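Local atomic coordinates of shikimate 5-dehydrogenase AroE (5-dehydroshikimate reductase) (Mycobacterium tuberculosis, PDB entry 4P4L), a protein that probably catalyses the NADP-dependent interconversion of 3-dehydroshikimate and shikimate, the fourth step of the chorismate pathway, and is seen here with bound shikimate. Residues A110-A115 and R232-L237. Numbering follows the deposited sequence.
Sequences AGALGA and RVISGL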
ATOM      1  N   ALA A 110      -6.721   2.254  -4.001  1.00 31.72           N
ATOM      2  CA  ALA A 110      -7.784   2.765  -4.869  1.00 32.69           C
ATOM      3  C   ALA A 110      -7.726   2.087  -6.238  1.00 33.43           C
ATOM      4  O   ALA A 110      -8.755   1.713  -6.800  1.00 33.85           O
ATOM      5  CB  ALA A 110      -7.681   4.283  -5.014  1.00 32.89           C
ATOM      6  N   GLY A 111      -6.516   1.936  -6.770  1.00 32.27           N
ATOM      7  CA  GLY A 111      -6.325   1.314  -8.064  1.00 35.66           C
ATOM      8  C   GLY A 111      -6.579  -0.183  -8.031  1.00 37.28           C
ATOM      9  O   GLY A 111      -7.122  -0.732  -8.988  1.00 40.34           O
ATOM     10  N   ALA A 112      -6.187  -0.862  -6.952  1.00 34.38           N
ATOM     11  CA  ALA A 112      -6.389  -2.308  -6.903  1.00 34.42           C
ATOM     12  C   ALA A 112      -7.873  -2.607  -6.911  1.00 36.29           C
ATOM     13  O   ALA A 112      -8.321  -3.535  -7.584  1.00 35.91           O
ATOM     14  CB  ALA A 112      -5.725  -2.934  -5.679  1.00 35.07           C
ATOM     15  N   LEU A 113      -8.637  -1.830  -6.155  1.00 35.77           N
ATOM     16  CA  LEU A 113     -10.071  -2.077  -6.056  1.00 37.86           C
ATOM     17  C   LEU A 113     -10.776  -1.672  -7.340  1.00 43.50           C
ATOM     18  O   LEU A 113     -11.783  -2.281  -7.714  1.00 45.56           O
ATOM     19  CB  LEU A 113     -10.670  -1.336  -4.866  1.00 37.44           C
ATOM     20  CG  LEU A 113     -10.363  -1.926  -3.492  1.00 36.54           C
ATOM     21  CD1 LEU A 113     -10.572  -0.870  -2.419  1.00 36.81           C
ATOM     22  CD2 LEU A 113     -11.238  -3.159  -3.219  1.00 35.97           C
ATOM     23  N   GLY A 114     -10.247  -0.648  -8.012  1.00 45.17           N
ATOM     24  CA  GLY A 114     -10.777  -0.216  -9.297  1.00 52.01           C
ATOM     25  C   GLY A 114     -12.019   0.632  -9.126  1.00 58.05           C
ATOM     26  O   GLY A 114     -12.094   1.752  -9.628  1.00 62.22           O
ATOM     27  N   ALA A 115     -13.002   0.083  -8.421  1.00 59.08           N
ATOM     28  CA  ALA A 115     -14.182   0.828  -8.012  1.00 63.31           C
ATOM     29  C   ALA A 115     -14.610   0.324  -6.638  1.00 65.18           C
ATOM     30  O   ALA A 115     -14.515  -0.867  -6.354  1.00 65.93           O
ATOM     31  CB  ALA A 115     -15.315   0.642  -9.030  1.00 65.55           C
ATOM     32  N   ARG A 232     -15.281 -11.360  -4.502  1.00 37.71           N
ATOM     33  CA  ARG A 232     -14.159 -10.965  -5.339  1.00 39.30           C
ATOM     34  C   ARG A 232     -12.898 -10.832  -4.485  1.00 36.46           C
ATOM     35  O   ARG A 232     -12.899 -10.159  -3.446  1.00 37.25           O
ATOM     36  CB  ARG A 232     -14.446  -9.666  -6.076  1.00 43.63           C
ATOM     37  CG  ARG A 232     -13.258  -9.171  -6.889  1.00 45.27           C
ATOM     38  CD  ARG A 232     -13.708  -8.231  -7.985  1.00 51.33           C
ATOM     39  NE  ARG A 232     -13.479  -6.834  -7.643  1.00 53.48           N
ATOM     40  CZ  ARG A 232     -12.388  -6.159  -7.984  1.00 53.93           C
ATOM     41  NH1 ARG A 232     -11.419  -6.765  -8.666  1.00 54.20           N
ATOM     42  NH2 ARG A 232     -12.260  -4.883  -7.643  1.00 54.25           N
ATOM     43  N   VAL A 233     -11.826 -11.485  -4.918  1.00 33.41           N
ATOM     44  CA  VAL A 233     -10.584 -11.505  -4.146  1.00 31.42           C
ATOM     45  C   VAL A 233      -9.450 -10.833  -4.906  1.00 30.32           C
ATOM     46  O   VAL A 233      -9.157 -11.189  -6.055  1.00 27.61           O
ATOM     47  CB  VAL A 233     -10.177 -12.943  -3.743  1.00 31.89           C
ATOM     48  CG1 VAL A 233      -8.770 -12.967  -3.118  1.00 27.45           C
ATOM     49  CG2 VAL A 233     -11.199 -13.537  -2.765  1.00 32.94           C
ATOM     50  N   ILE A 234      -8.830  -9.857  -4.252  1.00 30.67           N
ATOM     51  CA  ILE A 234      -7.696  -9.107  -4.792  1.00 32.49           C
ATOM     52  C   ILE A 234      -6.499  -9.257  -3.845  1.00 32.31           C
ATOM     53  O   ILE A 234      -6.628  -8.974  -2.646  1.00 31.76           O
ATOM     54  CB  ILE A 234      -8.044  -7.598  -4.902  1.00 40.22           C
ATOM     55  CG1 ILE A 234      -9.304  -7.396  -5.749  1.00 42.29           C
ATOM     56  CG2 ILE A 234      -6.877  -6.821  -5.486  1.00 40.63           C
ATOM     57  CD1 ILE A 234     -10.065  -6.106  -5.445  1.00 43.83           C
ATOM     58  N   SER A 235      -5.342  -9.690  -4.362  1.00 33.53           N
ATOM     59  CA  SER A 235      -4.147  -9.875  -3.515  1.00 33.70           C
ATOM     60  C   SER A 235      -3.301  -8.613  -3.422  1.00 31.89           C
ATOM     61  O   SER A 235      -3.518  -7.652  -4.181  1.00 32.52           O
ATOM     62  CB  SER A 235      -3.261 -11.012  -4.041  1.00 36.09           C
ATOM     63  OG  SER A 235      -2.342 -10.568  -5.022  1.00 37.15           O
ATOM     64  N   GLY A 236      -2.324  -8.624  -2.515  1.00 35.98           N
ATOM     65  CA  GLY A 236      -1.385  -7.521  -2.378  1.00 31.41           C
ATOM     66  C   GLY A 236      -0.538  -7.278  -3.619  1.00 31.50           C
ATOM     67  O   GLY A 236       0.044  -6.205  -3.764  1.00 31.52           O
ATOM     68  N   LEU A 237      -0.455  -8.260  -4.518  1.00 33.17           N
ATOM     69  CA  LEU A 237       0.271  -8.050  -5.782  1.00 32.87           C
ATOM     70  C   LEU A 237      -0.408  -6.948  -6.592  1.00 30.20           C
ATOM     71  O   LEU A 237       0.266  -6.077  -7.143  1.00 29.98           O
ATOM     72  CB  LEU A 237       0.341  -9.343  -6.603  1.00 37.22           C
ATOM     73  CG  LEU A 237       1.454 -10.329  -6.286  1.00 41.09           C
ATOM     74  CD1 LEU A 237       1.299 -11.580  -7.149  1.00 46.01           C
ATOM     75  CD2 LEU A 237       2.790  -9.676  -6.532  1.00 40.51           C
TER
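Ile234 meets the last turn of helix 105-113 with both of its branches. Its CD1 lies 3.9 Å from Leu113 CD2, where the two side chains cross at about a right angle, and the same methyl of Ile234 stands 3.8 Å from Ala112 O. The other branch reaches Ala112 CB, with 4.1 Å between that atom and Ile234 CG2. The first torsion sets up this grip: at chi1 -56° CG1 sits anti to the carbonyl carbon and CG2 anti to the backbone N, and both branches reach Ala112, CG2 at its CB and CD1 at its O, while CD1 extends to Leu113 as well. Arg232, two residues back along the strand and directed to the same side, is the exposed member of the contact. Arg232 NH2 comes within 2.6 Å of Leu113 O, an oxygen that lies beside the edge of the guanidinium and close to its plane. Over one face of that guanidinium stands Ile234 CD1, 3.2 Å off the plane and displaced from the middle of the group. An extended start (chi1 176°) followed by a bend at chi3, 102°, brings the group back over the isoleucine.

Strand 232-234 is an outermost strand of the six-stranded parallel sheet, whose strand order 3-2-1-4-5-6 marks the Rossmann-type nucleotide-binding domain expected of this family. The contact packs the end of the helix that leads from the substrate-binding domain into strand 119-123 on a face of that sheet, over its last strands. Backbone hydrogen bonds between Leu210 and both Arg232 and Ile234 hold the edge strand in place, while Val209 and Leu211 of strand 209-212 touch both Leu113 and Ile234. The helix breaks at Gly114, with positive phi, though Gly114 N still bonds to Ala110 O. Beyond the strand, Ser235 N-caps helix 236-252: its OG accepts from Leu237 N at 3.0 Å.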